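Local coordinates for protein post-proline cleaving enzyme (Rickettsia typhi, PDB 4HVT) that probably cleaves oligopeptides on the carboxyl side of proline as a serine peptidase of the prolyl oligopeptidase family, at residues 128-134 and 145-151; 196-202 and 217-223; 209-215 and 236-242. All coordinates share one frame; numbering follows the deposited sequence.

Contact 1. Residues 128-134 and 145-151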
loop_
_atom_site.group_PDB
_atom_site.type_symbol
_atom_site.label_atom_id
_atom_site.label_comp_id
_atom_site.label_asym_id
_atom_site.label_seq_id
_atom_site.Cartn_x
_atom_site.Cartn_y
_atom_site.Cartn_z
ATOM N N LYS A 128 -12.386 13.864 -12.429
ATOM C CA LYS A 128 -12.331 12.457 -12.035
ATOM C C LYS A 128 -12.615 12.456 -10.516
ATOM O O LYS A 128 -11.893 13.117 -9.787
ATOM C CB LYS A 128 -10.928 11.850 -12.241
ATOM C CG LYS A 128 -10.450 11.429 -13.646
ATOM C CD LYS A 128 -9.478 10.237 -13.480
ATOM C CE LYS A 128 -8.306 10.112 -14.459
ATOM N NZ LYS A 128 -8.559 10.618 -15.833
ATOM N N VAL A 129 -13.662 11.767 -10.064
ATOM C CA VAL A 129 -13.943 11.557 -8.624
ATOM C C VAL A 129 -13.663 10.086 -8.352
ATOM O O VAL A 129 -14.320 9.239 -8.891
ATOM C CB VAL A 129 -15.419 11.875 -8.278
ATOM C CG1 VAL A 129 -15.695 11.593 -6.818
ATOM C CG2 VAL A 129 -15.751 13.331 -8.574
ATOM N N ALA A 130 -12.625 9.815 -7.574
ATOM C CA ALA A 130 -12.179 8.478 -7.234
ATOM C C ALA A 130 -12.785 8.000 -5.926
ATOM O O ALA A 130 -12.836 8.732 -4.948
ATOM C CB ALA A 130 -10.658 8.461 -7.129
ATOM N N TYR A 131 -13.265 6.751 -5.909
ATOM C CA TYR A 131 -13.720 6.080 -4.697
ATOM C C TYR A 131 -12.561 5.721 -3.812
ATOM O O TYR A 131 -11.568 5.116 -4.264
ATOM C CB TYR A 131 -14.404 4.786 -5.107
ATOM C CG TYR A 131 -14.741 3.803 -4.011
ATOM C CD1 TYR A 131 -15.777 4.034 -3.145
ATOM C CD2 TYR A 131 -14.003 2.633 -3.851
ATOM C CE1 TYR A 131 -16.102 3.125 -2.141
ATOM C CE2 TYR A 131 -14.342 1.701 -2.888
ATOM C CZ TYR A 131 -15.381 1.953 -2.045
ATOM O OH TYR A 131 -15.692 1.030 -1.082
ATOM N N ARG A 132 -12.659 6.084 -2.536
ATOM C CA ARG A 132 -11.583 5.853 -1.585
ATOM C C ARG A 132 -12.056 5.134 -0.289
ATOM O O ARG A 132 -11.330 5.139 0.690
ATOM C CB ARG A 132 -10.839 7.170 -1.212
ATOM C CG ARG A 132 -10.361 8.034 -2.372
ATOM C CD ARG A 132 -9.243 7.411 -3.235
ATOM N NE ARG A 132 -8.065 7.130 -2.466
ATOM C CZ ARG A 132 -6.991 7.917 -2.424
ATOM N NH1 ARG A 132 -6.973 9.048 -3.088
ATOM N NH2 ARG A 132 -5.930 7.551 -1.710
ATOM N N GLY A 133 -13.192 4.444 -0.359
ATOM C CA GLY A 133 -13.673 3.570 0.731
ATOM C C GLY A 133 -14.891 4.150 1.420
ATOM O O GLY A 133 -15.329 5.238 1.081
ATOM N N VAL A 134 -15.436 3.384 2.363
ATOM C CA VAL A 134 -16.702 3.752 3.009
ATOM C C VAL A 134 -16.609 3.444 4.479
ATOM O O VAL A 134 -15.796 2.607 4.916
ATOM C CB VAL A 134 -17.965 3.016 2.458
ATOM C CG1 VAL A 134 -18.126 3.148 0.977
ATOM C CG2 VAL A 134 -17.975 1.535 2.875
ATOM N N LEU A 145 -20.536 7.016 5.133
ATOM C CA LEU A 145 -19.713 8.152 4.705
ATOM C C LEU A 145 -18.847 7.638 3.574
ATOM O O LEU A 145 -18.087 6.699 3.772
ATOM C CB LEU A 145 -18.851 8.656 5.869
ATOM C CG LEU A 145 -19.722 9.144 7.007
ATOM C CD1 LEU A 145 -18.892 9.205 8.287
ATOM C CD2 LEU A 145 -20.416 10.472 6.732
ATOM N N ILE A 146 -18.999 8.208 2.387
ATOM C CA ILE A 146 -18.250 7.767 1.224
ATOM C C ILE A 146 -17.031 8.643 1.058
ATOM O O ILE A 146 -17.194 9.812 0.776
ATOM C CB ILE A 146 -19.088 7.806 -0.093
ATOM C CG1 ILE A 146 -20.495 7.210 0.086
ATOM C CG2 ILE A 146 -18.320 7.168 -1.231
ATOM C CD1 ILE A 146 -20.533 5.754 0.420
ATOM N N SER A 147 -15.831 8.073 1.213
ATOM C CA SER A 147 -14.573 8.784 0.962
ATOM C C SER A 147 -14.237 8.851 -0.511
ATOM O O SER A 147 -14.428 7.872 -1.252
ATOM C CB SER A 147 -13.425 8.135 1.705
ATOM O OG SER A 147 -13.580 8.307 3.113
ATOM N N MET A 148 -13.749 10.013 -0.917
ATOM C CA MET A 148 -13.504 10.348 -2.320
ATOM C C MET A 148 -12.319 11.293 -2.443
ATOM O O MET A 148 -11.996 12.047 -1.514
ATOM C CB MET A 148 -14.728 11.019 -2.954
ATOM C CG MET A 148 -15.925 10.118 -3.059
ATOM S SD MET A 148 -17.364 11.050 -3.654
ATOM C CE MET A 148 -17.872 11.922 -2.279
ATOM N N SER A 149 -11.667 11.252 -3.594
ATOM C CA SER A 149 -10.631 12.229 -3.912
ATOM C C SER A 149 -10.795 12.679 -5.352
ATOM O O SER A 149 -11.413 11.999 -6.182
ATOM C CB SER A 149 -9.250 11.603 -3.719
ATOM O OG SER A 149 -9.064 10.472 -4.590
ATOM N N PHE A 150 -10.223 13.830 -5.679
ATOM C CA PHE A 150 -10.131 14.217 -7.087
ATOM C C PHE A 150 -8.868 13.570 -7.649
ATOM O O PHE A 150 -7.740 13.831 -7.196
ATOM C CB PHE A 150 -10.132 15.737 -7.244
ATOM C CG PHE A 150 -11.402 16.379 -6.785
ATOM C CD1 PHE A 150 -12.620 15.984 -7.321
ATOM C CD2 PHE A 150 -11.393 17.360 -5.788
ATOM C CE1 PHE A 150 -13.819 16.553 -6.886
ATOM C CE2 PHE A 150 -12.588 17.946 -5.363
ATOM C CZ PHE A 150 -13.792 17.539 -5.911
ATOM N N GLY A 151 -9.065 12.682 -8.617
ATOM C CA GLY A 151 -7.937 11.874 -9.133
ATOM C C GLY A 151 -7.187 11.151 -8.044
ATOM O O GLY A 151 -7.793 10.714 -7.031
#
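An antiparallel beta hairpin in a blade of the N-terminal beta-propeller brings strand 129-134 against strand 145-150, with a beta bulge where the register slips between Tyr131 and Val134. Ala130 and Ser149 form a hydrogen-bonded pair, Ala130 N reaching Ser149 O at 2.9 Å. In the bulge, Arg132 N donates to Ser147 O, and Ser147 N returns a bond to the carbonyl of Gly133, whose phi of 110° suits a residue without a side chain. On the face carrying Val129, Tyr131, Met148 and Phe150, Val129 CG1 meets Met148 SD at 3.6 Å, while its CG2 approaches the edge of the Phe150 ring at CE1. Further along, the Val134 and Ile146 side chains lie side by side, Val134 CG1 3.6 Å from Ile146 CD1. Tyr131 stacks on Phe86, on strand 82-87 of the preceding blade. The opposite face, with Ala130 and Ser149, carries the polar contact. Arg132 folds back through bends at chi2 and chi3, which lays its guanidinium beside Ser149; NH1 also donates to Lys153 O. Ser149 OG accepts and donates at once: Arg132 NH1 comes to it at 2.9 Å in the guanidinium plane, and OG donates to Gly151 O at 2.8 Å.

Contact 2. Residues 196-202 and 217-223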
loop_
_atom_site.group_PDB
_atom_site.type_symbol
_atom_site.label_atom_id
_atom_site.label_comp_id
_atom_site.label_asym_id
_atom_site.label_seq_id
_atom_site.Cartn_x
_atom_site.Cartn_y
_atom_site.Cartn_z
ATOM N N ASP A 196 -25.665 10.977 14.584
ATOM C CA ASP A 196 -25.669 12.424 14.353
ATOM C C ASP A 196 -24.357 13.125 14.677
ATOM O O ASP A 196 -24.331 14.368 14.785
ATOM C CB ASP A 196 -26.803 13.108 15.134
ATOM C CG ASP A 196 -28.182 12.584 14.735
ATOM O OD1 ASP A 196 -28.438 12.463 13.523
ATOM O OD2 ASP A 196 -29.029 12.310 15.649
ATOM N N THR A 197 -23.247 12.373 14.749
ATOM C CA THR A 197 -21.994 12.964 15.165
ATOM C C THR A 197 -20.833 12.209 14.564
ATOM O O THR A 197 -20.846 10.961 14.532
ATOM C CB THR A 197 -21.856 12.875 16.697
ATOM O OG1 THR A 197 -23.072 13.311 17.313
ATOM C CG2 THR A 197 -20.724 13.755 17.184
ATOM N N ILE A 198 -19.891 12.932 13.996
ATOM C CA ILE A 198 -18.647 12.311 13.510
ATOM C C ILE A 198 -17.418 12.990 14.109
ATOM O O ILE A 198 -17.472 14.145 14.599
ATOM C CB ILE A 198 -18.563 12.319 11.935
ATOM C CG1 ILE A 198 -18.461 13.753 11.391
ATOM C CG2 ILE A 198 -19.792 11.626 11.347
ATOM C CD1 ILE A 198 -18.073 13.899 9.923
ATOM N N ILE A 199 -16.304 12.280 14.069
ATOM C CA ILE A 199 -15.019 12.870 14.377
ATOM C C ILE A 199 -14.105 12.682 13.157
ATOM O O ILE A 199 -14.138 11.679 12.465
ATOM C CB ILE A 199 -14.435 12.241 15.674
ATOM C CG1 ILE A 199 -13.128 12.904 16.045
ATOM C CG2 ILE A 199 -14.221 10.735 15.566
ATOM C CD1 ILE A 199 -12.645 12.457 17.410
ATOM N N PHE A 200 -13.253 13.648 12.872
ATOM C CA PHE A 200 -12.368 13.531 11.713
ATOM C C PHE A 200 -11.183 14.480 11.792
ATOM O O PHE A 200 -11.237 15.475 12.516
ATOM C CB PHE A 200 -13.127 13.642 10.386
ATOM C CG PHE A 200 -13.765 14.955 10.058
ATOM C CD1 PHE A 200 -14.726 15.577 10.877
ATOM C CD2 PHE A 200 -13.521 15.541 8.806
ATOM C CE1 PHE A 200 -15.341 16.793 10.519
ATOM C CE2 PHE A 200 -14.191 16.697 8.411
ATOM C CZ PHE A 200 -15.054 17.357 9.269
ATOM N N ASN A 201 -10.154 14.153 10.990
ATOM C CA ASN A 201 -8.927 14.933 10.870
ATOM C C ASN A 201 -9.119 15.967 9.759
ATOM O O ASN A 201 -8.605 15.824 8.648
ATOM C CB ASN A 201 -7.698 14.024 10.704
ATOM C CG ASN A 201 -7.795 13.045 9.548
ATOM O OD1 ASN A 201 -8.866 12.490 9.273
ATOM N ND2 ASN A 201 -6.674 12.852 8.865
ATOM N N LEU A 202 -9.886 17.008 10.119
ATOM C CA LEU A 202 -10.323 18.119 9.298
ATOM C C LEU A 202 -9.285 19.246 9.206
ATOM O O LEU A 202 -8.806 19.751 10.227
ATOM C CB LEU A 202 -11.630 18.725 9.873
ATOM C CG LEU A 202 -12.115 20.044 9.280
ATOM C CD1 LEU A 202 -12.469 19.975 7.834
ATOM C CD2 LEU A 202 -13.339 20.525 10.042
ATOM N N SER A 217 -5.129 18.288 13.197
ATOM C CA SER A 217 -6.223 18.450 14.192
ATOM C C SER A 217 -7.320 17.451 14.039
ATOM O O SER A 217 -7.509 16.949 12.935
ATOM C CB SER A 217 -6.809 19.851 14.083
ATOM O OG SER A 217 -5.810 20.830 14.288
ATOM N N LEU A 218 -8.061 17.190 15.117
ATOM C CA LEU A 218 -9.287 16.423 15.077
ATOM C C LEU A 218 -10.401 17.306 15.523
ATOM O O LEU A 218 -10.229 18.064 16.501
ATOM C CB LEU A 218 -9.182 15.237 16.050
ATOM C CG LEU A 218 -8.154 14.139 15.684
ATOM C CD1 LEU A 218 -8.070 13.048 16.765
ATOM C CD2 LEU A 218 -8.485 13.536 14.332
ATOM N N TYR A 219 -11.502 17.231 14.808
ATOM C CA TYR A 219 -12.753 17.943 15.083
ATOM C C TYR A 219 -13.904 16.949 15.259
ATOM O O TYR A 219 -13.969 15.875 14.599
ATOM C CB TYR A 219 -13.112 18.868 13.939
ATOM C CG TYR A 219 -12.318 20.170 13.854
ATOM C CD1 TYR A 219 -11.004 20.232 13.299
ATOM C CD2 TYR A 219 -12.855 21.342 14.312
ATOM C CE1 TYR A 219 -10.319 21.413 13.223
ATOM C CE2 TYR A 219 -12.142 22.566 14.239
ATOM C CZ TYR A 219 -10.902 22.610 13.708
ATOM O OH TYR A 219 -10.260 23.860 13.658
ATOM N N ILE A 220 -14.823 17.324 16.149
ATOM C CA ILE A 220 -16.095 16.609 16.304
ATOM C C ILE A 220 -17.202 17.508 15.729
ATOM O O ILE A 220 -17.231 18.731 15.955
ATOM C CB ILE A 220 -16.327 16.192 17.790
ATOM C CG1 ILE A 220 -17.535 15.309 17.965
ATOM C CG2 ILE A 220 -16.418 17.402 18.679
ATOM C CD1 ILE A 220 -17.591 14.607 19.342
ATOM N N TRP A 221 -18.145 16.902 15.005
ATOM C CA TRP A 221 -19.113 17.654 14.212
ATOM C C TRP A 221 -20.480 17.011 14.323
ATOM O O TRP A 221 -20.633 15.777 14.088
ATOM C CB TRP A 221 -18.644 17.725 12.763
ATOM C CG TRP A 221 -19.375 18.710 11.890
ATOM C CD1 TRP A 221 -20.066 19.826 12.283
ATOM C CD2 TRP A 221 -19.382 18.714 10.458
ATOM N NE1 TRP A 221 -20.584 20.458 11.193
ATOM C CE2 TRP A 221 -20.178 19.793 10.055
ATOM C CE3 TRP A 221 -18.826 17.886 9.490
ATOM C CZ2 TRP A 221 -20.388 20.114 8.704
ATOM C CZ3 TRP A 221 -19.093 18.166 8.138
ATOM C CH2 TRP A 221 -19.873 19.275 7.778
ATOM N N LYS A 222 -21.467 17.835 14.668
ATOM C CA LYS A 222 -22.856 17.471 14.908
ATOM C C LYS A 222 -23.718 17.769 13.709
ATOM O O LYS A 222 -23.574 18.799 13.021
ATOM C CB LYS A 222 -23.415 18.253 16.129
ATOM C CG LYS A 222 -22.727 17.981 17.455
ATOM C CD LYS A 222 -23.144 19.022 18.521
ATOM C CE LYS A 222 -24.605 19.001 18.874
ATOM N NZ LYS A 222 -24.860 17.680 19.483
ATOM N N ARG A 223 -24.630 16.856 13.460
ATOM C CA ARG A 223 -25.601 16.994 12.400
ATOM C C ARG A 223 -26.386 18.275 12.558
ATOM O O ARG A 223 -26.768 18.666 13.680
ATOM C CB ARG A 223 -26.537 15.767 12.315
ATOM C CG ARG A 223 -27.443 15.791 11.117
ATOM C CD ARG A 223 -28.315 14.536 10.984
ATOM N NE ARG A 223 -27.575 13.288 10.930
ATOM C CZ ARG A 223 -26.925 12.832 9.868
ATOM N NH1 ARG A 223 -26.930 13.511 8.722
ATOM N NH2 ARG A 223 -26.277 11.696 9.956
HETATM O O HOH W 1 -25.103 15.429 17.360
HETATM O O HOH W 2 -22.801 15.129 19.699
HETATM O O HOH W 3 -6.060 19.427 10.686
#
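The two central strands of a four-stranded propeller blade, 197-200 and 217-222, run antiparallel here, flanked by strands 190-192 and 231-235. Ile198 with Trp221 and Phe200 with Tyr219 are the hydrogen-bonded pairs, each closed by two N-H to carbonyl bonds; Ile198 N lies 2.9 Å from Trp221 O. One face carries Ile198, Phe200, Tyr219 and Trp221, bulky and mostly aromatic. The Phe200 and Trp221 rings touch without stacking, planes 25° apart, with Phe200 CE1 3.8 Å from Trp221 CE3. Phe200 gets there because its CG stands between the backbone N and the carbonyl carbon (chi1 66°), swinging the ring toward Trp221. Phe158 meets Phe200 edge to face, as Phe173 does Trp221, whose NE1 donates to Glu225 O. Leu202 lays its CD2 methyl over one face of the Tyr219 ring in a CH-pi contact, 4.2 Å from CD2 to the ring centroid, while the phenol OH is bonded to Glu208. On the opposite face Thr197 CG2 packs against Ile220 CG1 at 3.6 Å, and two waters connect the Thr197 end to Lys222: one donates to Asp196 O and accepts from Lys222 NZ, the other donates to Thr197 OG1, which is also bonded to Asn194 OD1, and takes a weak bond from NZ. Where the strands run out, Asn201 centres an inverse gamma turn; its backbone N and Ser217 O are buried without a hydrogen-bond partner, though Asn201 CA lies against Ser217 O. A salt bridge closes the other end. Arg223 bends at chi3, its NH2 also binding Glu160 and Lys195 O, and its NE meets the anti lone pair of Asp196 OD1 at 2.9 Å, with the carboxylate turned 80° from the guanidinium plane.

Contact 3. Residues 209-215 and 236-242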
loop_
_atom_site.group_PDB
_atom_site.type_symbol
_atom_site.label_atom_id
_atom_site.label_comp_id
_atom_site.label_asym_id
_atom_site.label_seq_id
_atom_site.Cartn_x
_atom_site.Cartn_y
_atom_site.Cartn_z
ATOM N N ILE A 209 -1.988 21.929 9.577
ATOM C CA ILE A 209 -1.223 20.846 8.951
ATOM C C ILE A 209 0.148 20.741 9.620
ATOM O O ILE A 209 0.645 21.710 10.178
ATOM C CB ILE A 209 -1.061 21.001 7.417
ATOM C CG1 ILE A 209 -0.468 22.362 7.093
ATOM C CG2 ILE A 209 -2.407 20.832 6.740
ATOM C CD1 ILE A 209 -0.123 22.539 5.627
ATOM N N THR A 210 0.736 19.548 9.572
ATOM C CA THR A 210 2.071 19.316 10.088
ATOM C C THR A 210 3.062 19.671 8.993
ATOM O O THR A 210 2.694 19.983 7.861
ATOM C CB THR A 210 2.297 17.857 10.476
ATOM O OG1 THR A 210 2.269 17.046 9.301
ATOM C CG2 THR A 210 1.197 17.367 11.447
ATOM N N SER A 211 4.354 19.556 9.320
ATOM C CA SER A 211 5.414 19.756 8.340
ATOM C C SER A 211 5.443 18.715 7.252
ATOM O O SER A 211 6.071 18.935 6.163
ATOM C CB SER A 211 6.766 19.776 9.054
ATOM O OG SER A 211 6.844 20.994 9.789
ATOM N N SER A 212 4.759 17.580 7.488
ATOM C CA SER A 212 4.614 16.528 6.488
ATOM C C SER A 212 3.329 16.760 5.652
ATOM O O SER A 212 3.016 15.973 4.719
ATOM C CB SER A 212 4.534 15.140 7.191
ATOM O OG SER A 212 5.772 14.861 7.863
ATOM N N LEU A 213 2.605 17.834 5.995
ATOM C CA LEU A 213 1.451 18.392 5.282
ATOM C C LEU A 213 0.162 17.604 5.526
ATOM O O LEU A 213 -0.836 17.884 4.881
ATOM C CB LEU A 213 1.711 18.651 3.784
ATOM C CG LEU A 213 2.992 19.412 3.441
ATOM C CD1 LEU A 213 3.146 19.588 1.931
ATOM C CD2 LEU A 213 3.093 20.717 4.162
ATOM N N TYR A 214 0.170 16.717 6.508
ATOM C CA TYR A 214 -1.051 16.010 6.924
ATOM C C TYR A 214 -1.838 16.894 7.886
ATOM O O TYR A 214 -1.269 17.726 8.595
ATOM C CB TYR A 214 -0.733 14.677 7.592
ATOM C CG TYR A 214 -0.091 13.696 6.681
ATOM C CD1 TYR A 214 -0.823 13.132 5.655
ATOM C CD2 TYR A 214 1.256 13.356 6.804
ATOM C CE1 TYR A 214 -0.223 12.244 4.764
ATOM C CE2 TYR A 214 1.863 12.489 5.880
ATOM C CZ TYR A 214 1.117 11.945 4.878
ATOM O OH TYR A 214 1.665 11.027 3.988
ATOM N N PRO A 215 -3.149 16.684 7.962
ATOM C CA PRO A 215 -3.926 17.417 8.994
ATOM C C PRO A 215 -3.367 17.217 10.401
ATOM O O PRO A 215 -3.043 16.067 10.784
ATOM C CB PRO A 215 -5.310 16.791 8.901
ATOM C CG PRO A 215 -5.388 16.254 7.478
ATOM C CD PRO A 215 -3.984 15.728 7.201
ATOM N N VAL A 236 -1.900 18.199 17.114
ATOM C CA VAL A 236 -0.501 17.814 17.342
ATOM C C VAL A 236 0.474 18.915 16.908
ATOM O O VAL A 236 0.175 19.745 16.030
ATOM C CB VAL A 236 -0.132 16.495 16.598
ATOM C CG1 VAL A 236 -0.936 15.305 17.102
ATOM C CG2 VAL A 236 -0.284 16.657 15.112
ATOM N N PRO A 237 1.702 18.903 17.484
ATOM C CA PRO A 237 2.716 19.836 16.998
ATOM C C PRO A 237 3.045 19.662 15.515
ATOM O O PRO A 237 2.914 18.573 14.939
ATOM C CB PRO A 237 3.960 19.483 17.863
ATOM C CG PRO A 237 3.411 18.831 19.088
ATOM C CD PRO A 237 2.229 18.044 18.544
ATOM N N LYS A 238 3.544 20.746 14.911
ATOM C CA LYS A 238 3.952 20.758 13.531
ATOM C C LYS A 238 4.982 19.694 13.201
ATOM O O LYS A 238 5.028 19.207 12.066
ATOM C CB LYS A 238 4.592 22.154 13.180
ATOM C CG LYS A 238 3.874 22.773 12.016
ATOM C CD LYS A 238 2.473 23.174 12.489
ATOM C CE LYS A 238 2.073 24.551 12.001
ATOM N NZ LYS A 238 1.238 24.455 10.770
ATOM N N GLU A 239 5.827 19.336 14.172
ATOM C CA GLU A 239 6.931 18.411 13.925
ATOM C C GLU A 239 6.421 16.974 13.922
ATOM O O GLU A 239 7.119 16.109 13.469
ATOM C CB GLU A 239 8.023 18.545 15.019
ATOM C CG GLU A 239 8.714 19.927 15.077
ATOM C CD GLU A 239 7.914 21.077 15.715
ATOM O OE1 GLU A 239 6.843 20.882 16.388
ATOM O OE2 GLU A 239 8.396 22.222 15.464
ATOM N N TYR A 240 5.213 16.729 14.453
ATOM C CA TYR A 240 4.624 15.367 14.344
ATOM C C TYR A 240 4.242 15.093 12.879
ATOM O O TYR A 240 4.190 15.997 12.067
ATOM C CB TYR A 240 3.395 15.192 15.248
ATOM C CG TYR A 240 3.643 14.954 16.704
ATOM C CD1 TYR A 240 4.716 15.511 17.361
ATOM C CD2 TYR A 240 2.807 14.119 17.431
ATOM C CE1 TYR A 240 4.921 15.325 18.708
ATOM C CE2 TYR A 240 3.039 13.873 18.755
ATOM C CZ TYR A 240 4.102 14.489 19.404
ATOM O OH TYR A 240 4.300 14.245 20.750
ATOM N N ILE A 241 4.007 13.833 12.543
ATOM C CA ILE A 241 3.680 13.470 11.155
ATOM C C ILE A 241 2.191 13.670 10.899
ATOM O O ILE A 241 1.805 14.381 9.946
ATOM C CB ILE A 241 4.077 12.028 10.830
ATOM C CG1 ILE A 241 5.541 11.764 11.266
ATOM C CG2 ILE A 241 3.925 11.752 9.338
ATOM C CD1 ILE A 241 6.561 12.822 10.851
ATOM N N TYR A 242 1.346 12.990 11.705
ATOM C CA TYR A 242 -0.102 13.081 11.463
ATOM C C TYR A 242 -0.847 12.722 12.748
ATOM O O TYR A 242 -0.227 12.231 13.694
ATOM C CB TYR A 242 -0.587 12.212 10.300
ATOM C CG TYR A 242 -0.430 10.757 10.558
ATOM C CD1 TYR A 242 -1.339 10.069 11.375
ATOM C CD2 TYR A 242 0.648 10.048 10.031
ATOM C CE1 TYR A 242 -1.189 8.725 11.676
ATOM C CE2 TYR A 242 0.817 8.680 10.348
ATOM C CZ TYR A 242 -0.115 8.035 11.141
ATOM O OH TYR A 242 0.069 6.715 11.533
HETATM O O HOH W 4 6.024 16.424 10.056
#
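Thr210 points its hydroxyl at the carbonyl of Ile241: OG1 donates to Ile241 O at 2.8 Å, from above the carbonyl plane. Its chi1 of 67° holds OG1 between the backbone N and the carbonyl carbon, where it also accepts from Ser212 N, making an ST turn. The CG2 methyl of Thr210 sits against Tyr240 O at 3.3 Å, with Val236 CG2 farther off. Tyr214 and Ile241 run side by side in the same direction, with Tyr214 CD2 4.0 Å from Ile241 CG2 and Ile241 O at the edge of the phenol ring. Tyr242 crosses Tyr214 at a slant, its CB 3.7 Å from Tyr214 CB and close to the root of the ring, with which Lys186 makes a cation-pi contact. Elsewhere Lys238 curls round so that NZ reaches Ile209 O at 2.9 Å, in the carbonyl plane, while also bonding Asn207 O. Lys238 O takes Ser211 N at 2.8 Å, nearly straight at 170°. A water joins Ser212 OG to Tyr240 O. Two type I beta turns are thereby joined: Thr210 to Leu213, between strands 197-200 and 217-222 of a blade, and Pro237 to Tyr240, in the connection to the next blade of the beta-propeller.

Contacts 1 and 2 belong to successive propeller blades and follow in series, their centres about 18 Å apart; they touch where Leu145 CD1 packs on Ile198 CG2 at 4.0 Å. Contacts 2 and 3 are interleaved, since 209-215 lies in the loop that connects the two strands of contact 2, and Asn201 O meets Pro215 CB at 3.4 Å. Contact 3 leads onward to the blade that starts with strand 242-247. Contacts 1 and 3 stay about 10 Å apart at their nearest atoms, yet both face the catalytic domain: Lys128 forms a salt bridge with Asp679, three residues before His682, the histidine of a probable Ser-His-Asp triad, and Ser212 touches His605 and Ser606.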